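Local atomic coordinates of Iron(III) ABC transporter, periplasmic iron-compound-binding protein (Vibrio cholerae, PDB entry 3TEF), a protein that probably binds ferric catecholate siderophores in the periplasm and hands them to an ABC transporter for iron uptake. Residues P19-V24 with Y76-D81; D81-G86 with K98-I103. All coordinates share one frame; numbering follows the deposited sequence.

In the fold
Both contacts reach the parallel sheet whose strands run in the order 42-43, 22-25, 82-85, 102-104, and their centres are about 8 Å apart. Interaction 1 comes first along the chain, at the entry to strands 22-25 and 82-85: the turn after helix 72-77 meets the segment leading into strand 22-25. Interaction 2 follows in series, pairing strand 82-85 with strand 102-104 after the crossover through helix 93-99. The two share D81, and strand 82-85 joins them, bonded to strand 22-25 along one edge and to strand 102-104 along the other. Together they show how successive beta-alpha-beta units build the sheet of one lobe of a periplasmic binding protein.

Interaction 1. Residues P19-V24 with Y76-D81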
ATOM      1  N   PRO A  19      -8.204 -11.680 -19.555  1.00 30.94           N
ATOM      2  CA  PRO A  19      -7.163 -11.229 -20.477  1.00 28.59           C
ATOM      3  C   PRO A  19      -5.935 -12.117 -20.327  1.00 31.51           C
ATOM      4  O   PRO A  19      -5.544 -12.442 -19.203  1.00 29.38           O
ATOM      5  CB  PRO A  19      -6.870  -9.800 -20.005  1.00 28.26           C
ATOM      6  CG  PRO A  19      -7.326  -9.760 -18.579  1.00 31.23           C
ATOM      7  CD  PRO A  19      -8.520 -10.668 -18.531  1.00 32.21           C
ATOM      8  N   GLN A  20      -5.349 -12.516 -21.451  1.00 30.70           N
ATOM      9  CA  GLN A  20      -4.270 -13.497 -21.444  1.00 31.12           C
ATOM     10  C   GLN A  20      -2.901 -12.873 -21.223  1.00 29.75           C
ATOM     11  O   GLN A  20      -2.019 -13.485 -20.612  1.00 31.49           O
ATOM     12  CB  GLN A  20      -4.287 -14.311 -22.741  1.00 34.56           C
ATOM     13  CG  GLN A  20      -5.527 -15.182 -22.881  1.00 38.38           C
ATOM     14  CD  GLN A  20      -5.730 -16.088 -21.678  1.00 43.93           C
ATOM     15  OE1 GLN A  20      -6.702 -15.946 -20.927  1.00 48.92           O
ATOM     16  NE2 GLN A  20      -4.809 -17.025 -21.486  1.00 44.68           N
ATOM     17  N   ARG A  21      -2.728 -11.660 -21.726  1.00 26.57           N
ATOM     18  CA  ARG A  21      -1.462 -10.944 -21.615  1.00 26.54           C
ATOM     19  C   ARG A  21      -1.656  -9.708 -20.741  1.00 25.70           C
ATOM     20  O   ARG A  21      -2.308  -8.743 -21.139  1.00 26.18           O
ATOM     21  CB  ARG A  21      -0.939 -10.557 -23.004  1.00 29.54           C
ATOM     22  CG  ARG A  21      -0.693 -11.760 -23.922  1.00 32.48           C
ATOM     23  CD  ARG A  21      -0.117 -11.333 -25.266  1.00 27.67           C
ATOM     24  NE  ARG A  21       1.178 -10.686 -25.089  1.00 31.08           N
ATOM     25  CZ  ARG A  21       2.317 -11.336 -24.864  1.00 31.83           C
ATOM     26  NH1 ARG A  21       2.328 -12.666 -24.778  1.00 32.44           N
ATOM     27  NH2 ARG A  21       3.442 -10.655 -24.716  1.00 32.51           N
ATOM     28  N   VAL A  22      -1.115  -9.761 -19.533  1.00 24.68           N
ATOM     29  CA  VAL A  22      -1.299  -8.693 -18.560  1.00 23.71           C
ATOM     30  C   VAL A  22       0.045  -8.037 -18.264  1.00 21.89           C
ATOM     31  O   VAL A  22       1.023  -8.719 -17.962  1.00 22.13           O
ATOM     32  CB  VAL A  22      -1.878  -9.241 -17.241  1.00 23.15           C
ATOM     33  CG1 VAL A  22      -2.105  -8.111 -16.240  1.00 22.61           C
ATOM     34  CG2 VAL A  22      -3.159 -10.001 -17.514  1.00 22.94           C
ATOM     35  N   VAL A  23       0.080  -6.713 -18.355  1.00 20.70           N
ATOM     36  CA  VAL A  23       1.255  -5.931 -17.991  1.00 19.38           C
ATOM     37  C   VAL A  23       0.925  -5.253 -16.665  1.00 20.04           C
ATOM     38  O   VAL A  23      -0.174  -4.716 -16.496  1.00 21.70           O
ATOM     39  CB  VAL A  23       1.549  -4.864 -19.067  1.00 24.14           C
ATOM     40  CG1 VAL A  23       2.563  -3.827 -18.572  1.00 24.30           C
ATOM     41  CG2 VAL A  23       2.032  -5.530 -20.337  1.00 24.07           C
ATOM     42  N   VAL A  24       1.861  -5.285 -15.721  1.00 18.79           N
ATOM     43  CA  VAL A  24       1.598  -4.726 -14.403  1.00 18.34           C
ATOM     44  C   VAL A  24       2.664  -3.706 -14.010  1.00 22.10           C
ATOM     45  O   VAL A  24       3.870  -4.007 -14.016  1.00 21.92           O
ATOM     46  CB  VAL A  24       1.524  -5.837 -13.319  1.00 19.05           C
ATOM     47  CG1 VAL A  24       1.145  -5.232 -11.979  1.00 20.28           C
ATOM     48  CG2 VAL A  24       0.521  -6.914 -13.722  1.00 19.52           C
ATOM     49  N   TYR A  76       3.855  -1.478 -25.570  1.00 25.32           N
ATOM     50  CA  TYR A  76       3.180  -1.657 -26.851  1.00 26.32           C
ATOM     51  C   TYR A  76       3.648  -2.936 -27.536  1.00 27.36           C
ATOM     52  O   TYR A  76       2.845  -3.689 -28.088  1.00 28.01           O
ATOM     53  CB  TYR A  76       3.421  -0.459 -27.772  1.00 26.11           C
ATOM     54  CG  TYR A  76       2.734  -0.607 -29.109  1.00 27.24           C
ATOM     55  CD1 TYR A  76       1.371  -0.382 -29.237  1.00 28.90           C
ATOM     56  CD2 TYR A  76       3.442  -0.993 -30.239  1.00 31.09           C
ATOM     57  CE1 TYR A  76       0.730  -0.527 -30.459  1.00 29.63           C
ATOM     58  CE2 TYR A  76       2.808  -1.146 -31.465  1.00 30.87           C
ATOM     59  CZ  TYR A  76       1.457  -0.916 -31.568  1.00 33.35           C
ATOM     60  OH  TYR A  76       0.825  -1.059 -32.787  1.00 36.84           O
ATOM     61  N   THR A  77       4.950  -3.176 -27.481  1.00 27.13           N
ATOM     62  CA  THR A  77       5.545  -4.367 -28.082  1.00 27.91           C
ATOM     63  C   THR A  77       4.999  -5.659 -27.469  1.00 32.28           C
ATOM     64  O   THR A  77       4.861  -6.673 -28.156  1.00 31.26           O
ATOM     65  CB  THR A  77       7.067  -4.340 -27.931  1.00 32.40           C
ATOM     66  OG1 THR A  77       7.593  -3.211 -28.647  1.00 37.63           O
ATOM     67  CG2 THR A  77       7.683  -5.611 -28.481  1.00 41.24           C
ATOM     68  N   GLN A  78       4.676  -5.612 -26.180  1.00 25.86           N
ATOM     69  CA  GLN A  78       4.152  -6.782 -25.481  1.00 28.22           C
ATOM     70  C   GLN A  78       2.700  -7.138 -25.813  1.00 27.35           C
ATOM     71  O   GLN A  78       2.209  -8.179 -25.390  1.00 29.02           O
ATOM     72  CB  GLN A  78       4.340  -6.626 -23.965  1.00 26.97           C
ATOM     73  CG  GLN A  78       5.789  -6.585 -23.545  1.00 25.98           C
ATOM     74  CD  GLN A  78       6.479  -7.913 -23.787  1.00 32.39           C
ATOM     75  OE1 GLN A  78       6.041  -8.943 -23.278  1.00 39.30           O
ATOM     76  NE2 GLN A  78       7.541  -7.901 -24.581  1.00 34.49           N
ATOM     77  N   LYS A  79       2.003  -6.269 -26.550  1.00 25.92           N
ATOM     78  CA  LYS A  79       0.629  -6.540 -26.970  1.00 29.02           C
ATOM     79  C   LYS A  79      -0.271  -6.957 -25.812  1.00 26.84           C
ATOM     80  O   LYS A  79      -0.874  -8.034 -25.830  1.00 28.42           O
ATOM     81  CB  LYS A  79       0.600  -7.624 -28.043  1.00 32.39           C
ATOM     82  CG  LYS A  79       1.413  -7.299 -29.277  1.00 38.99           C
ATOM     83  CD  LYS A  79       1.500  -8.513 -30.186  1.00 43.71           C
ATOM     84  CE  LYS A  79       2.574  -8.343 -31.251  1.00 47.72           C
ATOM     85  NZ  LYS A  79       2.942  -9.652 -31.862  1.00 51.70           N
ATOM     86  N   PRO A  80      -0.379  -6.097 -24.798  1.00 24.92           N
ATOM     87  CA  PRO A  80      -1.187  -6.474 -23.640  1.00 24.10           C
ATOM     88  C   PRO A  80      -2.679  -6.503 -23.938  1.00 24.77           C
ATOM     89  O   PRO A  80      -3.182  -5.725 -24.773  1.00 26.64           O
ATOM     90  CB  PRO A  80      -0.867  -5.378 -22.617  1.00 25.83           C
ATOM     91  CG  PRO A  80      -0.431  -4.215 -23.418  1.00 25.00           C
ATOM     92  CD  PRO A  80       0.228  -4.763 -24.655  1.00 28.48           C
ATOM     93  N   ASP A  81      -3.379  -7.407 -23.262  1.00 24.80           N
ATOM     94  CA  ASP A  81      -4.832  -7.405 -23.275  1.00 27.05           C
ATOM     95  C   ASP A  81      -5.331  -6.541 -22.120  1.00 27.02           C
ATOM     96  O   ASP A  81      -6.454  -6.054 -22.143  1.00 24.93           O
ATOM     97  CB  ASP A  81      -5.379  -8.825 -23.157  1.00 28.73           C
ATOM     98  CG  ASP A  81      -4.922  -9.716 -24.294  1.00 35.42           C
ATOM     99  OD1 ASP A  81      -5.299  -9.438 -25.449  1.00 35.83           O
ATOM    100  OD2 ASP A  81      -4.182 -10.691 -24.037  1.00 35.27           O
TER
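At the start of the parallel pairing between strands 22-25 and 82-85, the turn leaving helix 72-77 is fastened to the segment P19-V24, chiefly through R21 and D81. The backbone N of D81 gives a hydrogen bond to R21 O (2.7 Å), in the carbonyl plane. In return R21 N donates to D81 OD2 at 2.9 Å, where OD2 accepts through its anti lone pair, away from the other carboxylate oxygen, and Q20 N adds a weak bond to the same OD2. The D81 carboxylate group lies beside its own backbone N (chi1 -60°), which lets one residue grip R21 at both N and O.

The R21 side chain reaches back along the turn and bends at chi3 (62°), presenting the edge of its guanidinium to Q78 O. R21 NE (2.7 Å) and R21 NH2 (2.8 Å) both donate to Q78 O, which lies nearly in the guanidinium plane. K79, with positive phi, turns the chain out of the helix, and K79 O sits 3.4 Å from R21 CD. Apolar contacts flank the polar core: P19 CB meets D81 CB at 3.6 Å, while V23 CG2 touches P80 CB at 3.7 Å.

Two donors on Q78 O probably limit rotation of the guanidinium, while D81 grips the R21 backbone, tying the turn after helix 72-77 to the entry of strand 22-25.

Interaction 2. Residues D81-G86 with K98-I103; sequences DLIVIG and KIAPTI
Three backbone hydrogen bonds join strand 82-85 to segment 101-103: I83 N to P101 O, I103 N to I83 O, and I85 N to I103 O, each 2.9 Å long. I83 thus uses both N and O toward the second segment, the regular pattern of parallel pairing. The close approach brings T102 CA within 3.1 Å of I83 O as a CA-H...O contact. At the first residue of strand 102-104, T102 OG1 donates back to A100 O (2.9 Å) from a position tilted out of the carbonyl plane.

Around this frame the side chains divide between two faces. On one, I83 lies against T102, I83 CB being 3.6 Å from T102 OG1; chi1 of -59° sets CG1 beside the backbone N, and I83 CD1 extends back to A100 CB at 4.1 Å. On the other, L82 CD1 meets I103 CD1 at 3.9 Å and also lies near P101 O. V127 of helix 113-128 packs on both L82 and I103.

This is the beta-alpha-beta crossover through helix 93-99. P101 O, I103 N and I103 O are satisfied by strand 82-85, and T102 O by T13 and Y93; buried backbone hydrogen bonds thus join the strands, with L82, I83 and I103 packed round them.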
ATOM      1  N   ASP A  81      -3.379  -7.407 -23.262  1.00 24.80           N
ATOM      2  CA  ASP A  81      -4.832  -7.405 -23.275  1.00 27.05           C
ATOM      3  C   ASP A  81      -5.331  -6.541 -22.120  1.00 27.02           C
ATOM      4  O   ASP A  81      -6.454  -6.054 -22.143  1.00 24.93           O
ATOM      5  CB  ASP A  81      -5.379  -8.825 -23.157  1.00 28.73           C
ATOM      6  CG  ASP A  81      -4.922  -9.716 -24.294  1.00 35.42           C
ATOM      7  OD1 ASP A  81      -5.299  -9.438 -25.449  1.00 35.83           O
ATOM      8  OD2 ASP A  81      -4.182 -10.691 -24.037  1.00 35.27           O
ATOM      9  N   LEU A  82      -4.481  -6.354 -21.113  1.00 23.18           N
ATOM     10  CA  LEU A  82      -4.825  -5.547 -19.941  1.00 21.01           C
ATOM     11  C   LEU A  82      -3.554  -4.970 -19.332  1.00 21.90           C
ATOM     12  O   LEU A  82      -2.556  -5.669 -19.199  1.00 24.51           O
ATOM     13  CB  LEU A  82      -5.557  -6.391 -18.898  1.00 24.56           C
ATOM     14  CG  LEU A  82      -5.780  -5.732 -17.526  1.00 20.75           C
ATOM     15  CD1 LEU A  82      -6.697  -4.501 -17.658  1.00 23.50           C
ATOM     16  CD2 LEU A  82      -6.318  -6.756 -16.487  1.00 22.84           C
ATOM     17  N   ILE A  83      -3.591  -3.687 -18.983  1.00 19.36           N
ATOM     18  CA  ILE A  83      -2.534  -3.061 -18.205  1.00 18.78           C
ATOM     19  C   ILE A  83      -3.111  -2.693 -16.829  1.00 20.87           C
ATOM     20  O   ILE A  83      -4.125  -2.012 -16.730  1.00 21.40           O
ATOM     21  CB  ILE A  83      -2.032  -1.789 -18.873  1.00 20.74           C
ATOM     22  CG1 ILE A  83      -1.509  -2.103 -20.275  1.00 19.36           C
ATOM     23  CG2 ILE A  83      -0.964  -1.114 -18.026  1.00 20.76           C
ATOM     24  CD1 ILE A  83      -1.403  -0.878 -21.175  1.00 21.86           C
ATOM     25  N   VAL A  84      -2.481  -3.176 -15.765  1.00 18.72           N
ATOM     26  CA  VAL A  84      -2.880  -2.781 -14.410  1.00 18.13           C
ATOM     27  C   VAL A  84      -1.795  -1.917 -13.782  1.00 20.18           C
ATOM     28  O   VAL A  84      -0.632  -2.327 -13.723  1.00 21.41           O
ATOM     29  CB  VAL A  84      -3.098  -3.995 -13.506  1.00 20.28           C
ATOM     30  CG1 VAL A  84      -3.515  -3.534 -12.112  1.00 19.39           C
ATOM     31  CG2 VAL A  84      -4.128  -4.928 -14.118  1.00 23.04           C
ATOM     32  N   ILE A  85      -2.157  -0.726 -13.315  1.00 19.16           N
ATOM     33  CA  ILE A  85      -1.163   0.167 -12.720  1.00 18.22           C
ATOM     34  C   ILE A  85      -1.535   0.574 -11.294  1.00 19.35           C
ATOM     35  O   ILE A  85      -2.705   0.609 -10.934  1.00 19.75           O
ATOM     36  CB  ILE A  85      -0.899   1.427 -13.591  1.00 18.50           C
ATOM     37  CG1 ILE A  85      -2.092   2.390 -13.540  1.00 18.83           C
ATOM     38  CG2 ILE A  85      -0.614   1.032 -15.034  1.00 19.66           C
ATOM     39  CD1 ILE A  85      -1.909   3.602 -14.389  1.00 19.95           C
ATOM     40  N   GLY A  86      -0.524   0.884 -10.491  1.00 18.54           N
ATOM     41  CA  GLY A  86      -0.744   1.437  -9.164  1.00 19.34           C
ATOM     42  C   GLY A  86      -0.888   2.950  -9.225  1.00 20.90           C
ATOM     43  O   GLY A  86      -0.812   3.549 -10.294  1.00 18.73           O
ATOM     44  N   LYS A  98      -4.581   4.205 -24.297  1.00 23.87           N
ATOM     45  CA  LYS A  98      -4.593   4.111 -25.752  1.00 27.00           C
ATOM     46  C   LYS A  98      -4.105   2.754 -26.221  1.00 26.16           C
ATOM     47  O   LYS A  98      -4.549   2.247 -27.256  1.00 29.02           O
ATOM     48  CB  LYS A  98      -3.726   5.205 -26.376  1.00 26.32           C
ATOM     49  CG  LYS A  98      -4.315   6.588 -26.237  1.00 28.14           C
ATOM     50  CD  LYS A  98      -3.495   7.587 -27.037  1.00 26.83           C
ATOM     51  CE  LYS A  98      -2.064   7.647 -26.534  1.00 29.28           C
ATOM     52  NZ  LYS A  98      -1.259   8.631 -27.320  1.00 32.53           N
ATOM     53  N   ILE A  99      -3.185   2.168 -25.453  1.00 24.21           N
ATOM     54  CA  ILE A  99      -2.492   0.955 -25.861  1.00 25.89           C
ATOM     55  C   ILE A  99      -3.343  -0.275 -25.611  1.00 27.18           C
ATOM     56  O   ILE A  99      -3.396  -1.183 -26.445  1.00 28.37           O
ATOM     57  CB  ILE A  99      -1.140   0.803 -25.110  1.00 23.18           C
ATOM     58  CG1 ILE A  99      -0.198   1.949 -25.482  1.00 25.87           C
ATOM     59  CG2 ILE A  99      -0.480  -0.548 -25.421  1.00 26.78           C
ATOM     60  CD1 ILE A  99       1.136   1.894 -24.755  1.00 26.22           C
ATOM     61  N   ALA A 100      -4.016  -0.291 -24.463  1.00 23.48           N
ATOM     62  CA  ALA A 100      -4.882  -1.403 -24.105  1.00 21.62           C
ATOM     63  C   ALA A 100      -5.726  -0.993 -22.920  1.00 21.67           C
ATOM     64  O   ALA A 100      -5.396  -0.039 -22.224  1.00 24.19           O
ATOM     65  CB  ALA A 100      -4.038  -2.637 -23.762  1.00 25.35           C
ATOM     66  N   PRO A 101      -6.820  -1.714 -22.678  1.00 21.42           N
ATOM     67  CA  PRO A 101      -7.606  -1.430 -21.478  1.00 20.68           C
ATOM     68  C   PRO A 101      -6.686  -1.391 -20.271  1.00 22.67           C
ATOM     69  O   PRO A 101      -5.871  -2.308 -20.059  1.00 23.49           O
ATOM     70  CB  PRO A 101      -8.566  -2.617 -21.405  1.00 24.95           C
ATOM     71  CG  PRO A 101      -8.732  -3.017 -22.845  1.00 26.95           C
ATOM     72  CD  PRO A 101      -7.369  -2.842 -23.445  1.00 25.53           C
ATOM     73  N   THR A 102      -6.823  -0.328 -19.490  1.00 22.47           N
ATOM     74  CA  THR A 102      -5.961  -0.084 -18.340  1.00 22.37           C
ATOM     75  C   THR A 102      -6.827   0.129 -17.099  1.00 23.45           C
ATOM     76  O   THR A 102      -7.876   0.779 -17.157  1.00 21.37           O
ATOM     77  CB  THR A 102      -5.067   1.157 -18.591  1.00 22.56           C
ATOM     78  OG1 THR A 102      -4.239   0.918 -19.740  1.00 22.62           O
ATOM     79  CG2 THR A 102      -4.192   1.455 -17.389  1.00 21.36           C
ATOM     80  N   ILE A 103      -6.411  -0.448 -15.982  1.00 21.75           N
ATOM     81  CA  ILE A 103      -7.134  -0.277 -14.732  1.00 20.66           C
ATOM     82  C   ILE A 103      -6.169   0.193 -13.678  1.00 21.30           C
ATOM     83  O   ILE A 103      -5.024  -0.288 -13.613  1.00 21.84           O
ATOM     84  CB  ILE A 103      -7.757  -1.603 -14.274  1.00 27.41           C
ATOM     85  CG1 ILE A 103      -8.897  -2.004 -15.208  1.00 24.11           C
ATOM     86  CG2 ILE A 103      -8.242  -1.524 -12.819  1.00 29.44           C
ATOM     87  CD1 ILE A 103      -9.359  -3.448 -14.989  1.00 27.17           C
TER